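Local coordinates for iron-binding protein (Staphylococcus epidermidis, PDB 4M7O) that probably binds an iron-containing solute outside the cell and hands it to an uptake transporter, as periplasmic solute-binding proteins do, at residues K20-I25 with P80-A85; D215-T220 with N242-T247. All coordinates share one frame; numbering follows the deposited sequence.

Overall arrangement
Each contact lies in a different lobe, each lobe built on its own sheet: the centres of the interactions lie about 45 Å apart, on opposite sides of the chain's centre, and their nearest atoms are about 21 Å apart. Interaction 1 belongs to the five-stranded parallel sheet and joins the start of strand 25-27 to its neighbour 82-86. Interaction 2 belongs to the mixed sheet and sets the short helix 242-245 against the start of strand 216-219. Both are partly buried, with polar groups toward the surface and aliphatic ones inward. In 20-25 with 80-85 a carboxylate takes up backbone N-H groups; in 215-220 with 242-247 the polar link joins two side chains, and an alanine methyl makes the close packing.

Interaction 1 of 2, residues K20-I25 with P80-A85; sequences KKYHRI and PDLILA
D81 has its CG between its own backbone N and carbonyl carbon (chi1 49°), which lifts the carboxylate to the backbone of H23 and R24, while Y22, with CG anti to its carbonyl carbon (chi1 -63°), brings its ring against L82. The contact lies where parallel strands 25-27 and 82-86 begin, side by side in the five-stranded sheet of one lobe of this periplasmic binding protein fold. H23 N donates an almost straight bond to the syn lone pair of D81 OD2 (2.7 Å, 176°). R24 N binds D81 OD1 at 3.0 Å, on the syn side but out of the carboxylate plane, with a weak second bond to OD2. Backbone D81 N returns a bond to R24 O, so D81 holds the chain before the strand from both its backbone and its side chain. The guanidinium of R24 turns elsewhere, to A78 O. Further in, I25 and L82 form a parallel bridge and their side chains run alongside each other, I25 CG2 4.0 Å from L82 CD2. L129 and K106 also touch Y22. Over one face of that ring sits L82 CB, 4.1 Å from the centroid in a CH-pi contact.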
ATOM      1  N   LYS A  20     -21.963 -10.743  13.540  1.00 69.96           N
ATOM      2  CA  LYS A  20     -23.418 -10.659  13.613  1.00 74.30           C
ATOM      3  C   LYS A  20     -24.085 -10.445  12.250  1.00 71.25           C
ATOM      4  O   LYS A  20     -25.059 -11.121  11.929  1.00 78.80           O
ATOM      5  CB  LYS A  20     -23.848  -9.557  14.584  1.00 76.59           C
ATOM      6  CG  LYS A  20     -23.285  -9.699  15.982  1.00 72.98           C
ATOM      7  CD  LYS A  20     -23.630  -8.485  16.827  1.00 72.42           C
ATOM      8  N   LYS A  21     -23.584  -9.505  11.453  1.00 60.61           N
ATOM      9  CA  LYS A  21     -24.200  -9.249  10.146  1.00 62.68           C
ATOM     10  C   LYS A  21     -23.796 -10.272   9.077  1.00 58.72           C
ATOM     11  O   LYS A  21     -24.658 -10.910   8.472  1.00 58.94           O
ATOM     12  CB  LYS A  21     -23.943  -7.822   9.646  1.00 61.36           C
ATOM     13  CG  LYS A  21     -24.769  -7.485   8.398  1.00 65.32           C
ATOM     14  CD  LYS A  21     -24.541  -6.063   7.889  1.00 66.46           C
ATOM     15  CE  LYS A  21     -25.455  -5.771   6.703  1.00 67.79           C
ATOM     16  NZ  LYS A  21     -25.016  -4.583   5.924  1.00 65.71           N
ATOM     17  N   TYR A  22     -22.495 -10.422   8.838  1.00 49.42           N
ATOM     18  CA  TYR A  22     -22.007 -11.476   7.951  1.00 44.65           C
ATOM     19  C   TYR A  22     -21.280 -12.524   8.789  1.00 45.81           C
ATOM     20  O   TYR A  22     -20.578 -12.174   9.742  1.00 45.35           O
ATOM     21  CB  TYR A  22     -21.084 -10.902   6.874  1.00 39.66           C
ATOM     22  CG  TYR A  22     -21.760  -9.915   5.934  1.00 43.39           C
ATOM     23  CD1 TYR A  22     -22.521 -10.354   4.862  1.00 47.48           C
ATOM     24  CD2 TYR A  22     -21.621  -8.547   6.113  1.00 42.53           C
ATOM     25  CE1 TYR A  22     -23.139  -9.452   3.999  1.00 49.08           C
ATOM     26  CE2 TYR A  22     -22.237  -7.640   5.257  1.00 39.97           C
ATOM     27  CZ  TYR A  22     -22.985  -8.098   4.202  1.00 45.17           C
ATOM     28  OH  TYR A  22     -23.595  -7.201   3.356  1.00 50.75           O
ATOM     29  N   HIS A  23     -21.460 -13.801   8.450  1.00 41.43           N
ATOM     30  CA  HIS A  23     -20.927 -14.895   9.273  1.00 41.49           C
ATOM     31  C   HIS A  23     -19.832 -15.670   8.577  1.00 40.58           C
ATOM     32  O   HIS A  23     -19.058 -16.369   9.224  1.00 40.55           O
ATOM     33  CB  HIS A  23     -22.030 -15.884   9.659  1.00 48.51           C
ATOM     34  CG  HIS A  23     -23.125 -15.275  10.463  1.00 54.03           C
ATOM     35  ND1 HIS A  23     -24.301 -14.829   9.897  1.00 59.01           N
ATOM     36  CD2 HIS A  23     -23.227 -15.028  11.789  1.00 58.56           C
ATOM     37  CE1 HIS A  23     -25.080 -14.338  10.843  1.00 60.62           C
ATOM     38  NE2 HIS A  23     -24.453 -14.448  12.001  1.00 61.22           N
ATOM     39  N   ARG A  24     -19.787 -15.558   7.250  1.00 33.09           N
ATOM     40  CA  ARG A  24     -18.849 -16.335   6.456  1.00 31.34           C
ATOM     41  C   ARG A  24     -18.186 -15.449   5.406  1.00 36.27           C
ATOM     42  O   ARG A  24     -18.570 -15.448   4.231  1.00 39.67           O
ATOM     43  CB  ARG A  24     -19.581 -17.520   5.800  1.00 30.57           C
ATOM     44  CG  ARG A  24     -20.184 -18.489   6.809  1.00 31.21           C
ATOM     45  CD  ARG A  24     -20.742 -19.738   6.105  1.00 38.22           C
ATOM     46  NE  ARG A  24     -19.673 -20.513   5.480  1.00 38.08           N
ATOM     47  CZ  ARG A  24     -18.947 -21.426   6.120  1.00 39.02           C
ATOM     48  NH1 ARG A  24     -19.174 -21.680   7.405  1.00 34.28           N
ATOM     49  NH2 ARG A  24     -17.994 -22.087   5.474  1.00 39.42           N
ATOM     50  N   ILE A  25     -17.190 -14.692   5.842  1.00 33.89           N
ATOM     51  CA  ILE A  25     -16.543 -13.712   4.993  1.00 30.89           C
ATOM     52  C   ILE A  25     -15.327 -14.326   4.306  1.00 31.96           C
ATOM     53  O   ILE A  25     -14.550 -15.056   4.936  1.00 30.31           O
ATOM     54  CB  ILE A  25     -16.079 -12.506   5.836  1.00 31.94           C
ATOM     55  CG1 ILE A  25     -17.278 -11.882   6.551  1.00 31.08           C
ATOM     56  CG2 ILE A  25     -15.350 -11.483   4.967  1.00 26.49           C
ATOM     57  CD1 ILE A  25     -16.906 -10.916   7.655  1.00 24.86           C
ATOM     58  N   PRO A  80     -19.728 -18.544   1.243  1.00 37.92           N
ATOM     59  CA  PRO A  80     -19.569 -17.227   1.867  1.00 40.30           C
ATOM     60  C   PRO A  80     -20.832 -16.385   1.732  1.00 39.85           C
ATOM     61  O   PRO A  80     -21.588 -16.572   0.773  1.00 41.53           O
ATOM     62  CB  PRO A  80     -18.456 -16.582   1.027  1.00 40.01           C
ATOM     63  CG  PRO A  80     -18.684 -17.148  -0.343  1.00 40.47           C
ATOM     64  CD  PRO A  80     -19.175 -18.571  -0.122  1.00 39.19           C
ATOM     65  N   ASP A  81     -21.063 -15.485   2.685  1.00 40.68           N
ATOM     66  CA  ASP A  81     -22.124 -14.492   2.546  1.00 40.34           C
ATOM     67  C   ASP A  81     -21.529 -13.121   2.201  1.00 41.03           C
ATOM     68  O   ASP A  81     -22.255 -12.191   1.837  1.00 41.73           O
ATOM     69  CB  ASP A  81     -22.994 -14.413   3.806  1.00 41.87           C
ATOM     70  CG  ASP A  81     -22.175 -14.286   5.087  1.00 50.72           C
ATOM     71  OD1 ASP A  81     -20.956 -14.005   5.020  1.00 49.67           O
ATOM     72  OD2 ASP A  81     -22.760 -14.462   6.181  1.00 59.54           O
ATOM     73  N   LEU A  82     -20.206 -13.003   2.304  1.00 36.26           N
ATOM     74  CA  LEU A  82     -19.520 -11.785   1.879  1.00 32.82           C
ATOM     75  C   LEU A  82     -18.151 -12.116   1.302  1.00 37.58           C
ATOM     76  O   LEU A  82     -17.368 -12.844   1.921  1.00 40.82           O
ATOM     77  CB  LEU A  82     -19.349 -10.815   3.053  1.00 32.95           C
ATOM     78  CG  LEU A  82     -18.529  -9.559   2.731  1.00 32.81           C
ATOM     79  CD1 LEU A  82     -19.290  -8.676   1.753  1.00 40.29           C
ATOM     80  CD2 LEU A  82     -18.179  -8.787   4.002  1.00 39.98           C
ATOM     81  N   ILE A  83     -17.864 -11.596   0.115  1.00 36.39           N
ATOM     82  CA  ILE A  83     -16.506 -11.670  -0.412  1.00 31.10           C
ATOM     83  C   ILE A  83     -15.969 -10.258  -0.522  1.00 34.06           C
ATOM     84  O   ILE A  83     -16.437  -9.454  -1.342  1.00 35.50           O
ATOM     85  CB  ILE A  83     -16.437 -12.314  -1.794  1.00 32.31           C
ATOM     86  CG1 ILE A  83     -16.994 -13.736  -1.749  1.00 33.61           C
ATOM     87  CG2 ILE A  83     -14.992 -12.304  -2.312  1.00 30.80           C
ATOM     88  CD1 ILE A  83     -17.179 -14.336  -3.123  1.00 34.76           C
ATOM     89  N   LEU A  84     -14.972  -9.965   0.300  1.00 31.54           N
ATOM     90  CA  LEU A  84     -14.476  -8.615   0.413  1.00 29.64           C
ATOM     91  C   LEU A  84     -13.188  -8.512  -0.396  1.00 26.54           C
ATOM     92  O   LEU A  84     -12.108  -8.933   0.061  1.00 30.03           O
ATOM     93  CB  LEU A  84     -14.241  -8.283   1.889  1.00 27.11           C
ATOM     94  CG  LEU A  84     -13.917  -6.821   2.187  1.00 32.01           C
ATOM     95  CD1 LEU A  84     -15.030  -5.932   1.686  1.00 27.60           C
ATOM     96  CD2 LEU A  84     -13.681  -6.620   3.685  1.00 30.70           C
ATOM     97  N   ALA A  85     -13.302  -7.947  -1.594  1.00 23.94           N
ATOM     98  CA  ALA A  85     -12.164  -7.841  -2.503  1.00 26.62           C
ATOM     99  C   ALA A  85     -11.705  -6.391  -2.612  1.00 29.10           C
ATOM    100  O   ALA A  85     -12.154  -5.531  -1.857  1.00 32.26           O
ATOM    101  CB  ALA A  85     -12.514  -8.396  -3.883  1.00 25.33           C
TER

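Interaction 2 of 2, residues D215-T220 with N242-T247; sequences DILIST and NAVKNT
D215 and A243 bring the two backbones together, their CA atoms 4.2 Å apart, where strand 216-219 starts beside helix 242-245. From there the strand runs on into the sheet and parts from the helix, so the contact is confined to its first residues. D215 O faces the helix backbone and receives a CA-H...O contact from A243 CA at 3.2 Å. The methyl of A243 points at the strand and fits closely against the D215-I216 peptide, its CB 3.5 Å from I216 N. The same methyl meets L217, whose CG is 3.6 Å away. L217 has its CG anti to the carbonyl carbon (chi1 -45°), and its extended branch CD1 continues to CG2 of V244, the two side chains crossing at a slant. I232 of helix 225-234 touches both L217 and V244, and F164 of the adjacent strand 162-168 also touches L217; L217 and A243 are buried, while V244 sits nearer the surface.

The polar side of the contact is partly exposed. D215 and N242 lie alongside each other and point the same way, with carboxylate and amide planes 33° apart. N242 ND2 donates to D215 OD1 at a modelled separation of 2.4 Å, too short for the exact length to be trusted. The other oxygen, D215 OD2, accepts from E162 N, tying the carboxylate to the neighbouring strand, while N242 N bonds to N213 OD1. At its far end the helix closes in a Schellman motif, with T247 at positive phi as the C-prime residue and R248 N reaching A243 O. The chain then enters strand 249-251, parallel to 216-219: this is the beta-alpha-beta connection of an alpha/beta lobe, with helices 225-234 and 242-245 both in the crossover.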
ATOM      1  N   ASP A 215      17.705  15.046  -3.798  1.00 37.56           N
ATOM      2  CA  ASP A 215      18.644  14.909  -2.695  1.00 38.95           C
ATOM      3  C   ASP A 215      18.631  13.474  -2.177  1.00 51.64           C
ATOM      4  O   ASP A 215      19.553  13.038  -1.501  1.00 38.46           O
ATOM      5  CB  ASP A 215      18.257  15.875  -1.581  1.00 40.99           C
ATOM      6  CG  ASP A 215      18.134  17.311  -2.073  1.00 51.87           C
ATOM      7  OD1 ASP A 215      19.114  17.840  -2.657  1.00 51.68           O
ATOM      8  OD2 ASP A 215      17.049  17.911  -1.891  1.00 48.22           O
ATOM      9  N   ILE A 216      17.574  12.736  -2.495  1.00 35.31           N
ATOM     10  CA  ILE A 216      17.420  11.372  -2.012  1.00 35.54           C
ATOM     11  C   ILE A 216      16.767  10.542  -3.118  1.00 38.68           C
ATOM     12  O   ILE A 216      15.819  11.010  -3.750  1.00 40.68           O
ATOM     13  CB  ILE A 216      16.491  11.333  -0.775  1.00 40.68           C
ATOM     14  CG1 ILE A 216      16.950  12.349   0.283  1.00 46.16           C
ATOM     15  CG2 ILE A 216      16.403   9.927  -0.198  1.00 34.37           C
ATOM     16  CD1 ILE A 216      16.083  12.403   1.513  1.00 42.89           C
ATOM     17  N   LEU A 217      17.279   9.335  -3.367  1.00 34.42           N
ATOM     18  CA  LEU A 217      16.625   8.390  -4.287  1.00 36.43           C
ATOM     19  C   LEU A 217      16.051   7.250  -3.461  1.00 36.07           C
ATOM     20  O   LEU A 217      16.732   6.685  -2.592  1.00 37.86           O
ATOM     21  CB  LEU A 217      17.618   7.811  -5.298  1.00 37.25           C
ATOM     22  CG  LEU A 217      18.586   8.782  -5.985  1.00 37.24           C
ATOM     23  CD1 LEU A 217      19.515   8.046  -6.971  1.00 37.35           C
ATOM     24  CD2 LEU A 217      17.804   9.847  -6.734  1.00 34.65           C
ATOM     25  N   ILE A 218      14.791   6.916  -3.700  1.00 31.63           N
ATOM     26  CA  ILE A 218      14.201   5.764  -3.022  1.00 34.44           C
ATOM     27  C   ILE A 218      13.534   4.870  -4.041  1.00 30.86           C
ATOM     28  O   ILE A 218      12.571   5.286  -4.690  1.00 30.01           O
ATOM     29  CB  ILE A 218      13.143   6.186  -1.989  1.00 34.32           C
ATOM     30  CG1 ILE A 218      13.744   7.178  -0.991  1.00 33.91           C
ATOM     31  CG2 ILE A 218      12.542   4.950  -1.280  1.00 31.36           C
ATOM     32  CD1 ILE A 218      12.837   7.526   0.145  1.00 34.92           C
ATOM     33  N   SER A 219      14.044   3.651  -4.190  1.00 32.08           N
ATOM     34  CA  SER A 219      13.393   2.656  -5.038  1.00 31.55           C
ATOM     35  C   SER A 219      12.340   1.885  -4.252  1.00 32.39           C
ATOM     36  O   SER A 219      12.581   1.459  -3.120  1.00 31.38           O
ATOM     37  CB  SER A 219      14.409   1.663  -5.580  1.00 32.20           C
ATOM     38  OG  SER A 219      13.723   0.505  -6.025  1.00 32.31           O
ATOM     39  N   THR A 220      11.169   1.692  -4.846  1.00 32.93           N
ATOM     40  CA  THR A 220      10.091   1.023  -4.127  1.00 32.66           C
ATOM     41  C   THR A 220       9.845  -0.383  -4.634  1.00 33.84           C
ATOM     42  O   THR A 220       8.766  -0.936  -4.436  1.00 34.76           O
ATOM     43  CB  THR A 220       8.788   1.825  -4.209  1.00 32.67           C
ATOM     44  OG1 THR A 220       8.362   1.907  -5.580  1.00 30.30           O
ATOM     45  CG2 THR A 220       9.018   3.217  -3.670  1.00 30.18           C
ATOM     46  N   ASN A 242      22.780  15.201  -6.416  1.00 52.12           N
ATOM     47  CA  ASN A 242      22.905  15.435  -4.964  1.00 48.25           C
ATOM     48  C   ASN A 242      22.887  14.084  -4.220  1.00 50.94           C
ATOM     49  O   ASN A 242      23.828  13.731  -3.516  1.00 47.91           O
ATOM     50  CB  ASN A 242      21.715  16.277  -4.431  1.00 66.26           C
ATOM     51  CG  ASN A 242      21.849  17.808  -4.660  1.00 65.36           C
ATOM     52  OD1 ASN A 242      22.557  18.277  -5.542  1.00 56.63           O
ATOM     53  ND2 ASN A 242      21.117  18.583  -3.855  1.00 71.29           N
ATOM     54  N   ALA A 243      21.801  13.331  -4.418  1.00 43.88           N
ATOM     55  CA  ALA A 243      21.587  12.037  -3.754  1.00 52.83           C
ATOM     56  C   ALA A 243      22.741  11.049  -3.893  1.00 43.07           C
ATOM     57  O   ALA A 243      23.101  10.386  -2.933  1.00 44.38           O
ATOM     58  CB  ALA A 243      20.304  11.398  -4.251  1.00 39.51           C
ATOM     59  N   VAL A 244      23.300  10.930  -5.090  1.00 49.43           N
ATOM     60  CA  VAL A 244      24.386   9.984  -5.304  1.00 52.01           C
ATOM     61  C   VAL A 244      25.666  10.452  -4.609  1.00 56.86           C
ATOM     62  O   VAL A 244      26.364   9.641  -4.003  1.00 60.39           O
ATOM     63  CB  VAL A 244      24.640   9.723  -6.799  1.00 55.87           C
ATOM     64  CG1 VAL A 244      25.719   8.665  -6.979  1.00 57.78           C
ATOM     65  CG2 VAL A 244      23.352   9.284  -7.485  1.00 52.48           C
ATOM     66  N   LYS A 245      25.954  11.754  -4.674  1.00 49.35           N
ATOM     67  CA  LYS A 245      27.145  12.330  -4.031  1.00 61.56           C
ATOM     68  C   LYS A 245      27.102  12.210  -2.502  1.00 59.38           C
ATOM     69  O   LYS A 245      28.135  12.029  -1.856  1.00 63.88           O
ATOM     70  CB  LYS A 245      27.323  13.808  -4.422  1.00 57.29           C
ATOM     71  CG  LYS A 245      27.790  14.040  -5.850  1.00 60.90           C
ATOM     72  N   ASN A 246      25.906  12.331  -1.937  1.00 53.85           N
ATOM     73  CA  ASN A 246      25.714  12.266  -0.492  1.00 56.01           C
ATOM     74  C   ASN A 246      25.296  10.877  -0.013  1.00 58.87           C
ATOM     75  O   ASN A 246      24.995  10.692   1.169  1.00 61.35           O
ATOM     76  CB  ASN A 246      24.680  13.306  -0.048  1.00 55.03           C
ATOM     77  CG  ASN A 246      25.124  14.728  -0.338  1.00 52.53           C
ATOM     78  OD1 ASN A 246      26.310  15.038  -0.290  1.00 55.24           O
ATOM     79  ND2 ASN A 246      24.167  15.599  -0.643  1.00 58.01           N
ATOM     80  N   THR A 247      25.283   9.909  -0.930  1.00 55.85           N
ATOM     81  CA  THR A 247      24.945   8.524  -0.604  1.00 60.27           C
ATOM     82  C   THR A 247      23.594   8.437   0.106  1.00 53.07           C
ATOM     83  O   THR A 247      23.478   7.848   1.174  1.00 47.85           O
ATOM     84  CB  THR A 247      26.044   7.854   0.244  1.00 67.44           C
ATOM     85  OG1 THR A 247      27.324   8.251  -0.253  1.00 75.24           O
ATOM     86  CG2 THR A 247      25.938   6.344   0.164  1.00 72.54           C
TER